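Side-chain contacts in purine nucleoside phosphorylase (Grouper iridovirus, PDB 3KHS), which probably catalyses the phosphate-dependent cleavage of purine nucleosides in purine salvage, as a trimer of the PNP/MTAP phosphorylase family: residues 204-208 / 209-213; 81-84 / 85-88; 263-266 / 267-271. All coordinates share one frame; numbering follows the deposited sequence.

Contact 1 of 3, residues 204-208 / 209-213; sequences KILRL and MGSDA
Ser211 closes back on the end of helix 200-208 and grips Leu206 O twice, through its backbone N at 3.1 Å and through its OG at 2.7 Å. Neither donor lies in the carbonyl plane: OG is tilted 34° from it, N less. With chi1 at -48°, OG sits beside its own backbone N, and this sets both donors before one oxygen. This is the buried, tight side; the Ser211 side chain also touches Cys190 of strand 184-191. Gly210 N bonds to Arg207 O at 2.9 Å, coming from above that carbonyl plane, and the positive phi of Gly210 turns the chain out of the helix. The two backbone bonds, Ser211 N to Leu206 O and Gly210 N to Arg207 O, make a Schellman motif, to which the OG bond is an addition; the motif ends the helix and leads into strand 213-215. The apolar side is looser. Ile205 and Met209 lie side by side and point the same way, CG2 of Ile205 4.0 Å from CE of Met209, and neighbouring subunits add to it: Ile205 packs on Ile133 of a second subunit, Met209 on Ile205 of a third. Gly210 is exposed, as is Leu208, which packs on Leu208 of the second subunit.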
ATOM      1  N   LYS B 204     -16.771   0.622  -3.989  1.00 35.50           N
ATOM      2  CA  LYS B 204     -17.253  -0.618  -4.556  1.00 30.83           C
ATOM      3  C   LYS B 204     -16.288  -1.727  -4.250  1.00 30.23           C
ATOM      4  O   LYS B 204     -16.699  -2.812  -3.876  1.00 35.67           O
ATOM      5  CB  LYS B 204     -17.410  -0.498  -6.065  1.00 26.99           C
ATOM      6  CG  LYS B 204     -18.660   0.275  -6.430  1.00 38.95           C
ATOM      7  CD  LYS B 204     -18.748   0.581  -7.911  1.00 40.09           C
ATOM      8  CE  LYS B 204     -19.883   1.559  -8.148  1.00 42.92           C
ATOM      9  NZ  LYS B 204     -20.133   1.810  -9.593  1.00 55.56           N
ATOM     10  N   ILE B 205     -14.998  -1.469  -4.415  1.00 32.26           N
ATOM     11  CA  ILE B 205     -14.014  -2.494  -4.134  1.00 30.63           C
ATOM     12  C   ILE B 205     -14.071  -2.907  -2.652  1.00 28.49           C
ATOM     13  O   ILE B 205     -13.998  -4.092  -2.316  1.00 34.59           O
ATOM     14  CB  ILE B 205     -12.638  -1.998  -4.488  1.00 36.09           C
ATOM     15  CG1 ILE B 205     -12.538  -1.847  -6.012  1.00 35.37           C
ATOM     16  CG2 ILE B 205     -11.606  -2.943  -3.924  1.00 38.22           C
ATOM     17  CD1 ILE B 205     -11.423  -0.835  -6.481  1.00 25.93           C
ATOM     18  N   LEU B 206     -14.260  -1.937  -1.774  1.00 25.88           N
ATOM     19  CA  LEU B 206     -14.332  -2.225  -0.352  1.00 25.58           C
ATOM     20  C   LEU B 206     -15.529  -3.122  -0.028  1.00 33.69           C
ATOM     21  O   LEU B 206     -15.461  -3.946   0.891  1.00 29.26           O
ATOM     22  CB  LEU B 206     -14.422  -0.936   0.438  1.00 20.40           C
ATOM     23  CG  LEU B 206     -13.106  -0.370   0.956  1.00 29.87           C
ATOM     24  CD1 LEU B 206     -12.007  -0.420  -0.092  1.00 30.06           C
ATOM     25  CD2 LEU B 206     -13.361   1.037   1.457  1.00 19.08           C
ATOM     26  N   ARG B 207     -16.627  -2.952  -0.774  1.00 37.84           N
ATOM     27  CA  ARG B 207     -17.816  -3.763  -0.565  1.00 38.43           C
ATOM     28  C   ARG B 207     -17.531  -5.133  -1.089  1.00 39.65           C
ATOM     29  O   ARG B 207     -17.888  -6.131  -0.476  1.00 43.47           O
ATOM     30  CB  ARG B 207     -19.008  -3.205  -1.310  1.00 41.55           C
ATOM     31  CG  ARG B 207     -19.635  -2.089  -0.576  1.00 49.39           C
ATOM     32  CD  ARG B 207     -20.900  -1.637  -1.229  1.00 48.33           C
ATOM     33  NE  ARG B 207     -21.507  -0.693  -0.325  1.00 60.27           N
ATOM     34  CZ  ARG B 207     -22.487   0.122  -0.655  1.00 66.69           C
ATOM     35  NH1 ARG B 207     -22.974   0.091  -1.891  1.00 70.05           N
ATOM     36  NH2 ARG B 207     -22.952   0.983   0.245  1.00 67.38           N
ATOM     37  N   LEU B 208     -16.876  -5.190  -2.232  1.00 36.55           N
ATOM     38  CA  LEU B 208     -16.538  -6.470  -2.806  1.00 37.35           C
ATOM     39  C   LEU B 208     -15.613  -7.225  -1.830  1.00 39.21           C
ATOM     40  O   LEU B 208     -15.580  -8.444  -1.850  1.00 41.00           O
ATOM     41  CB  LEU B 208     -15.861  -6.244  -4.150  1.00 38.41           C
ATOM     42  CG  LEU B 208     -15.643  -7.356  -5.170  1.00 50.66           C
ATOM     43  CD1 LEU B 208     -16.726  -8.432  -5.097  1.00 55.37           C
ATOM     44  CD2 LEU B 208     -15.652  -6.687  -6.558  1.00 53.32           C
ATOM     45  N   MET B 209     -14.869  -6.516  -0.975  1.00 33.85           N
ATOM     46  CA  MET B 209     -13.984  -7.222  -0.029  1.00 35.67           C
ATOM     47  C   MET B 209     -14.717  -7.698   1.225  1.00 31.01           C
ATOM     48  O   MET B 209     -14.136  -8.372   2.067  1.00 33.90           O
ATOM     49  CB  MET B 209     -12.793  -6.346   0.384  1.00 23.92           C
ATOM     50  CG  MET B 209     -11.694  -6.279  -0.629  1.00 31.45           C
ATOM     51  SD  MET B 209     -10.639  -4.833  -0.370  1.00 40.68           S
ATOM     52  CE  MET B 209      -9.326  -5.213  -1.622  1.00 41.03           C
ATOM     53  N   GLY B 210     -15.982  -7.331   1.350  1.00 26.25           N
ATOM     54  CA  GLY B 210     -16.740  -7.746   2.511  1.00 27.89           C
ATOM     55  C   GLY B 210     -16.709  -6.763   3.678  1.00 29.71           C
ATOM     56  O   GLY B 210     -16.869  -7.161   4.831  1.00 29.36           O
ATOM     57  N   SER B 211     -16.508  -5.485   3.400  1.00 25.58           N
ATOM     58  CA  SER B 211     -16.458  -4.503   4.471  1.00 28.51           C
ATOM     59  C   SER B 211     -17.852  -4.048   4.891  1.00 32.37           C
ATOM     60  O   SER B 211     -18.707  -3.794   4.039  1.00 30.42           O
ATOM     61  CB  SER B 211     -15.683  -3.262   4.023  1.00 24.81           C
ATOM     62  OG  SER B 211     -14.457  -3.575   3.396  1.00 28.38           O
ATOM     63  N   ASP B 212     -18.070  -3.911   6.196  1.00 31.98           N
ATOM     64  CA  ASP B 212     -19.336  -3.442   6.710  1.00 30.90           C
ATOM     65  C   ASP B 212     -19.234  -1.967   7.054  1.00 35.35           C
ATOM     66  O   ASP B 212     -20.236  -1.247   7.078  1.00 38.00           O
ATOM     67  CB  ASP B 212     -19.736  -4.216   7.969  1.00 35.92           C
ATOM     68  CG  ASP B 212     -20.131  -5.644   7.671  1.00 32.64           C
ATOM     69  OD1 ASP B 212     -21.174  -5.863   6.994  1.00 33.64           O
ATOM     70  OD2 ASP B 212     -19.384  -6.536   8.113  1.00 32.22           O
ATOM     71  N   ALA B 213     -18.021  -1.525   7.355  1.00 34.63           N
ATOM     72  CA  ALA B 213     -17.774  -0.131   7.700  1.00 35.62           C
ATOM     73  C   ALA B 213     -16.314   0.179   7.369  1.00 33.22           C
ATOM     74  O   ALA B 213     -15.482  -0.733   7.314  1.00 37.24           O
ATOM     75  CB  ALA B 213     -18.063   0.114   9.194  1.00 33.65           C
TER

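Contact 2 of 3, residues 81-84 / 85-88; sequences RFHL and YEGH. With PO4 (phosphate ion), chain G.
His83 and Glu86 meet across a short turn, a 3-10 segment at 85-86, in the loop between strand 73-79 and helix 90-93; from the same loop Arg81 and His83 bind a phosphate ion, in what is probably the substrate-phosphate site, as in related phosphorylases. A single carboxylate oxygen, Glu86 OE2, takes two donors of His83: the backbone N at 2.7 Å and ring ND1 at 3.0 Å. They come from opposite faces of the carboxylate plane, N on the anti side and ND1 from above. OE2 lies close to the imidazole plane. The other ring nitrogen, His83 NE2, donates to O2 of the phosphate ion at 2.8 Å in a nearly straight bond (165°), and the bonds at ND1 and NE2 together fix the ring's rotation. Arg81 NH1 gives a second bond to the same oxygen, while its NE is salt-bridged to Glu221; Ser30, Ala113 and Ser217 supply further bonds to the ion. Over one face of the imidazole lies the Tyr85 ring in an offset stack, centroids 4.5 Å apart and planes at 20°, with His83 CB beneath the tyrosine's face. Phe156 of the second subunit meets the Tyr85 ring edge-to-face, so the subunit interface borders the site. The backbone acceptors are used too: His83 O takes Glu86 N, and Leu84 O takes Gly87 N. Phe82 and His88 form an offset edge-to-face pair, the edge of Phe82 toward the face of His88, with planes at 88°. A water closes the turn, donating to Leu84 O at 2.7 Å and to His88 O at 2.5 Å.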
ATOM      1  N   ARG B  81      -6.334   9.619  19.673  1.00 40.22           N
ATOM      2  CA  ARG B  81      -5.396   8.596  19.230  1.00 34.60           C
ATOM      3  C   ARG B  81      -4.533   9.156  18.096  1.00 35.15           C
ATOM      4  O   ARG B  81      -4.633  10.323  17.782  1.00 31.62           O
ATOM      5  CB  ARG B  81      -6.149   7.350  18.771  1.00 32.72           C
ATOM      6  CG  ARG B  81      -7.222   7.603  17.675  1.00 29.75           C
ATOM      7  CD  ARG B  81      -7.237   6.461  16.665  1.00 21.63           C
ATOM      8  NE  ARG B  81      -7.603   5.201  17.310  1.00 28.95           N
ATOM      9  CZ  ARG B  81      -8.837   4.884  17.677  1.00 27.01           C
ATOM     10  NH1 ARG B  81      -9.854   5.735  17.455  1.00 26.64           N
ATOM     11  NH2 ARG B  81      -9.057   3.719  18.275  1.00 38.31           N
ATOM     12  N   PHE B  82      -3.673   8.331  17.510  1.00 33.91           N
ATOM     13  CA  PHE B  82      -2.809   8.762  16.420  1.00 36.28           C
ATOM     14  C   PHE B  82      -3.161   7.965  15.162  1.00 35.75           C
ATOM     15  O   PHE B  82      -3.473   6.779  15.253  1.00 39.74           O
ATOM     16  CB  PHE B  82      -1.330   8.547  16.819  1.00 30.82           C
ATOM     17  CG  PHE B  82      -0.922   9.360  18.010  1.00 33.53           C
ATOM     18  CD1 PHE B  82      -0.760  10.738  17.900  1.00 28.44           C
ATOM     19  CD2 PHE B  82      -0.851   8.781  19.277  1.00 33.29           C
ATOM     20  CE1 PHE B  82      -0.548  11.533  19.041  1.00 27.37           C
ATOM     21  CE2 PHE B  82      -0.637   9.574  20.431  1.00 33.96           C
ATOM     22  CZ  PHE B  82      -0.489  10.947  20.309  1.00 27.03           C
ATOM     23  N   HIS B  83      -3.117   8.612  13.998  1.00 34.41           N
ATOM     24  CA  HIS B  83      -3.454   7.937  12.736  1.00 30.47           C
ATOM     25  C   HIS B  83      -2.385   8.070  11.686  1.00 29.38           C
ATOM     26  O   HIS B  83      -1.694   9.100  11.609  1.00 26.86           O
ATOM     27  CB  HIS B  83      -4.711   8.523  12.064  1.00 26.29           C
ATOM     28  CG  HIS B  83      -5.849   8.791  12.989  1.00 28.62           C
ATOM     29  ND1 HIS B  83      -5.863   9.860  13.856  1.00 34.01           N
ATOM     30  CD2 HIS B  83      -7.027   8.145  13.165  1.00 33.44           C
ATOM     31  CE1 HIS B  83      -7.000   9.865  14.532  1.00 35.32           C
ATOM     32  NE2 HIS B  83      -7.726   8.835  14.131  1.00 36.81           N
ATOM     33  N   LEU B  84      -2.308   7.052  10.826  1.00 26.79           N
ATOM     34  CA  LEU B  84      -1.385   7.083   9.692  1.00 26.48           C
ATOM     35  C   LEU B  84      -1.519   8.346   8.856  1.00 23.03           C
ATOM     36  O   LEU B  84      -0.513   8.898   8.402  1.00 30.17           O
ATOM     37  CB  LEU B  84      -1.604   5.900   8.747  1.00 20.57           C
ATOM     38  CG  LEU B  84      -0.667   4.746   9.040  1.00 28.61           C
ATOM     39  CD1 LEU B  84      -1.018   4.212  10.428  1.00 29.31           C
ATOM     40  CD2 LEU B  84      -0.818   3.628   7.973  1.00 25.87           C
ATOM     41  N   TYR B  85      -2.741   8.827   8.654  1.00 27.23           N
ATOM     42  CA  TYR B  85      -2.922  10.010   7.810  1.00 30.25           C
ATOM     43  C   TYR B  85      -2.323  11.296   8.365  1.00 38.96           C
ATOM     44  O   TYR B  85      -2.175  12.277   7.617  1.00 37.45           O
ATOM     45  CB  TYR B  85      -4.414  10.240   7.436  1.00 31.11           C
ATOM     46  CG  TYR B  85      -5.313  10.622   8.588  1.00 30.96           C
ATOM     47  CD1 TYR B  85      -6.253   9.712   9.102  1.00 29.85           C
ATOM     48  CD2 TYR B  85      -5.206  11.873   9.199  1.00 29.13           C
ATOM     49  CE1 TYR B  85      -7.071  10.041  10.203  1.00 20.48           C
ATOM     50  CE2 TYR B  85      -6.010  12.211  10.297  1.00 27.05           C
ATOM     51  CZ  TYR B  85      -6.948  11.282  10.790  1.00 29.56           C
ATOM     52  OH  TYR B  85      -7.798  11.625  11.821  1.00 28.25           O
ATOM     53  N   GLU B  86      -1.959  11.318   9.647  1.00 37.79           N
ATOM     54  CA  GLU B  86      -1.368  12.540  10.175  1.00 34.34           C
ATOM     55  C   GLU B  86       0.101  12.586   9.825  1.00 33.80           C
ATOM     56  O   GLU B  86       0.743  13.621   9.971  1.00 35.45           O
ATOM     57  CB  GLU B  86      -1.498  12.632  11.689  1.00 41.32           C
ATOM     58  CG  GLU B  86      -2.890  12.622  12.204  1.00 41.77           C
ATOM     59  CD  GLU B  86      -2.900  12.428  13.691  1.00 46.81           C
ATOM     60  OE1 GLU B  86      -2.480  13.364  14.408  1.00 60.01           O
ATOM     61  OE2 GLU B  86      -3.306  11.341  14.147  1.00 42.76           O
ATOM     62  N   GLY B  87       0.643  11.470   9.372  1.00 29.78           N
ATOM     63  CA  GLY B  87       2.052  11.458   9.025  1.00 30.67           C
ATOM     64  C   GLY B  87       2.868  10.479   9.852  1.00 34.01           C
ATOM     65  O   GLY B  87       4.044  10.269   9.573  1.00 34.82           O
ATOM     66  N   HIS B  88       2.250   9.868  10.865  1.00 32.55           N
ATOM     67  CA  HIS B  88       2.967   8.917  11.699  1.00 32.71           C
ATOM     68  C   HIS B  88       3.086   7.610  10.948  1.00 31.73           C
ATOM     69  O   HIS B  88       2.248   7.310  10.136  1.00 32.82           O
ATOM     70  CB  HIS B  88       2.215   8.612  12.988  1.00 29.13           C
ATOM     71  CG  HIS B  88       1.789   9.817  13.748  1.00 22.19           C
ATOM     72  ND1 HIS B  88       2.680  10.739  14.237  1.00 29.11           N
ATOM     73  CD2 HIS B  88       0.558  10.258  14.098  1.00 27.62           C
ATOM     74  CE1 HIS B  88       2.020  11.703  14.855  1.00 26.01           C
ATOM     75  NE2 HIS B  88       0.729  11.436  14.785  1.00 27.80           N
TER
HETATM   76  P   PO4 G 291     -11.301   7.662  14.529  1.00 37.50           P
HETATM   77  O1  PO4 G 291     -12.457   7.546  15.458  1.00 37.10           O
HETATM   78  O2  PO4 G 291     -10.037   7.820  15.315  1.00 35.50           O
HETATM   79  O3  PO4 G 291     -11.193   6.431  13.693  1.00 36.46           O
HETATM   80  O4  PO4 G 291     -11.499   8.846  13.649  1.00 39.15           O
HETATM   81  O   HOH W   1       1.698   7.547   7.674  1.00 30.12           O

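Contact 3 of 3, residues 263-266 / 267-271; sequences EASA and RMTAL
Helix 257-279 packs against the central mixed sheet, and residues 263-271 make up two and a half of its turns, tied by regular i to i+4 bonds. Glu263 O receives Arg267 N at 3.0 Å, Ala264 O receives Met268 N, and Ala266 O receives Ala270 N. Ser265 O carries an extra load: besides Thr269 N at 2.9 Å it accepts Thr269 OG1 at 2.7 Å, the two donors arriving from opposite faces of the carbonyl plane. The threonine hydroxyl can fold back in this way because chi1 of -61° sets OG1 beside its own backbone N, with CG2 anti to that N. On the sheet side, Met268 packs on Val235 and Leu237 of strand 231-241 and on Phe126, while Ala264 also touches Leu237. Glu263 is exposed, and Arg267 partly so. Their charged ends do not touch, Glu263 OE2 standing 4.9 Å from Arg267 NH1, so any attraction is probably modest. The aliphatic part of the arginine stays with the helix backbone instead, its chain bending only at chi3, and Arg267 CG comes tightly to 3.0 Å from Glu263 O.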
ATOM      1  N   GLU B 263     -25.474  12.538  21.612  1.00 64.46           N
ATOM      2  CA  GLU B 263     -26.271  11.377  21.956  1.00 61.08           C
ATOM      3  C   GLU B 263     -25.402  10.157  21.736  1.00 57.60           C
ATOM      4  O   GLU B 263     -25.406   9.223  22.539  1.00 54.23           O
ATOM      5  CB  GLU B 263     -27.500  11.304  21.064  1.00 68.55           C
ATOM      6  CG  GLU B 263     -28.527  10.290  21.518  1.00 79.14           C
ATOM      7  CD  GLU B 263     -29.894  10.576  20.933  1.00 85.85           C
ATOM      8  OE1 GLU B 263     -30.374  11.724  21.107  1.00 88.00           O
ATOM      9  OE2 GLU B 263     -30.484   9.664  20.306  1.00 87.20           O
ATOM     10  N   ALA B 264     -24.646  10.173  20.646  1.00 51.18           N
ATOM     11  CA  ALA B 264     -23.761   9.061  20.344  1.00 52.28           C
ATOM     12  C   ALA B 264     -22.786   8.881  21.513  1.00 51.33           C
ATOM     13  O   ALA B 264     -22.563   7.772  22.002  1.00 52.86           O
ATOM     14  CB  ALA B 264     -23.003   9.333  19.050  1.00 46.17           C
ATOM     15  N   SER B 265     -22.229   9.994  21.967  1.00 49.31           N
ATOM     16  CA  SER B 265     -21.273  10.004  23.058  1.00 50.53           C
ATOM     17  C   SER B 265     -21.846   9.388  24.344  1.00 51.11           C
ATOM     18  O   SER B 265     -21.201   8.567  25.007  1.00 50.19           O
ATOM     19  CB  SER B 265     -20.837  11.446  23.308  1.00 47.73           C
ATOM     20  OG  SER B 265     -19.733  11.498  24.176  1.00 56.75           O
ATOM     21  N   ALA B 266     -23.056   9.791  24.697  1.00 50.65           N
ATOM     22  CA  ALA B 266     -23.687   9.273  25.888  1.00 48.48           C
ATOM     23  C   ALA B 266     -23.939   7.769  25.755  1.00 48.63           C
ATOM     24  O   ALA B 266     -23.589   7.011  26.665  1.00 53.46           O
ATOM     25  CB  ALA B 266     -24.969  10.014  26.151  1.00 44.60           C
ATOM     26  N   ARG B 267     -24.519   7.336  24.632  1.00 46.29           N
ATOM     27  CA  ARG B 267     -24.802   5.917  24.398  1.00 44.60           C
ATOM     28  C   ARG B 267     -23.526   5.076  24.469  1.00 46.55           C
ATOM     29  O   ARG B 267     -23.493   4.029  25.117  1.00 46.18           O
ATOM     30  CB  ARG B 267     -25.445   5.693  23.016  1.00 43.43           C
ATOM     31  CG  ARG B 267     -26.711   6.512  22.692  1.00 45.60           C
ATOM     32  CD  ARG B 267     -27.327   6.096  21.351  1.00 41.33           C
ATOM     33  NE  ARG B 267     -28.265   4.990  21.537  1.00 62.48           N
ATOM     34  CZ  ARG B 267     -29.084   4.502  20.601  1.00 68.37           C
ATOM     35  NH1 ARG B 267     -29.104   5.019  19.369  1.00 72.07           N
ATOM     36  NH2 ARG B 267     -29.899   3.493  20.902  1.00 69.38           N
ATOM     37  N   MET B 268     -22.486   5.539  23.783  1.00 42.67           N
ATOM     38  CA  MET B 268     -21.216   4.830  23.740  1.00 41.74           C
ATOM     39  C   MET B 268     -20.602   4.746  25.129  1.00 38.65           C
ATOM     40  O   MET B 268     -20.070   3.711  25.504  1.00 39.85           O
ATOM     41  CB  MET B 268     -20.252   5.533  22.778  1.00 39.00           C
ATOM     42  CG  MET B 268     -18.946   4.775  22.540  1.00 34.99           C
ATOM     43  SD  MET B 268     -19.104   3.148  21.763  1.00 39.10           S
ATOM     44  CE  MET B 268     -19.212   3.642  19.955  1.00 32.12           C
ATOM     45  N   THR B 269     -20.679   5.836  25.886  1.00 38.89           N
ATOM     46  CA  THR B 269     -20.149   5.860  27.242  1.00 37.42           C
ATOM     47  C   THR B 269     -20.853   4.830  28.113  1.00 43.51           C
ATOM     48  O   THR B 269     -20.203   4.108  28.870  1.00 46.02           O
ATOM     49  CB  THR B 269     -20.338   7.228  27.901  1.00 42.57           C
ATOM     50  OG1 THR B 269     -19.633   8.229  27.153  1.00 38.49           O
ATOM     51  CG2 THR B 269     -19.805   7.194  29.337  1.00 36.47           C
ATOM     52  N   ALA B 270     -22.182   4.771  28.014  1.00 42.92           N
ATOM     53  CA  ALA B 270     -22.963   3.810  28.778  1.00 40.13           C
ATOM     54  C   ALA B 270     -22.560   2.388  28.408  1.00 42.51           C
ATOM     55  O   ALA B 270     -22.331   1.544  29.282  1.00 48.48           O
ATOM     56  CB  ALA B 270     -24.440   4.017  28.509  1.00 42.67           C
ATOM     57  N   LEU B 271     -22.478   2.123  27.107  1.00 40.68           N
ATOM     58  CA  LEU B 271     -22.101   0.795  26.612  1.00 40.46           C
ATOM     59  C   LEU B 271     -20.745   0.345  27.153  1.00 39.98           C
ATOM     60  O   LEU B 271     -20.603  -0.771  27.638  1.00 41.96           O
ATOM     61  CB  LEU B 271     -22.068   0.786  25.073  1.00 37.34           C
ATOM     62  CG  LEU B 271     -21.599  -0.492  24.335  1.00 43.10           C
ATOM     63  CD1 LEU B 271     -22.447  -1.663  24.720  1.00 42.84           C
ATOM     64  CD2 LEU B 271     -21.686  -0.314  22.828  1.00 40.55           C
TER

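Overall arrangement
Along the chain contact 2 comes first, then contact 1, then contact 3, all within the phosphorylase-superfamily fold. The centres of contact 1 and contact 2 are about 23 Å apart. Between the centres of contact 1 and contact 3 it is about 27 Å, and between those of contact 2 and contact 3 about 25 Å; no two touch. The mixed sheet connects them: contact 2 follows strand 73-79, contact 1 runs into strand 213-215, and the helix of contact 3 lies on strands 231-241 and 126-129. Contacts 1 and 2 both reach the second subunit, so they take part in the trimer, and contact 2 supplies part of the phosphate site. Contact 3 lies within a single subunit, one side of its helix against the sheet.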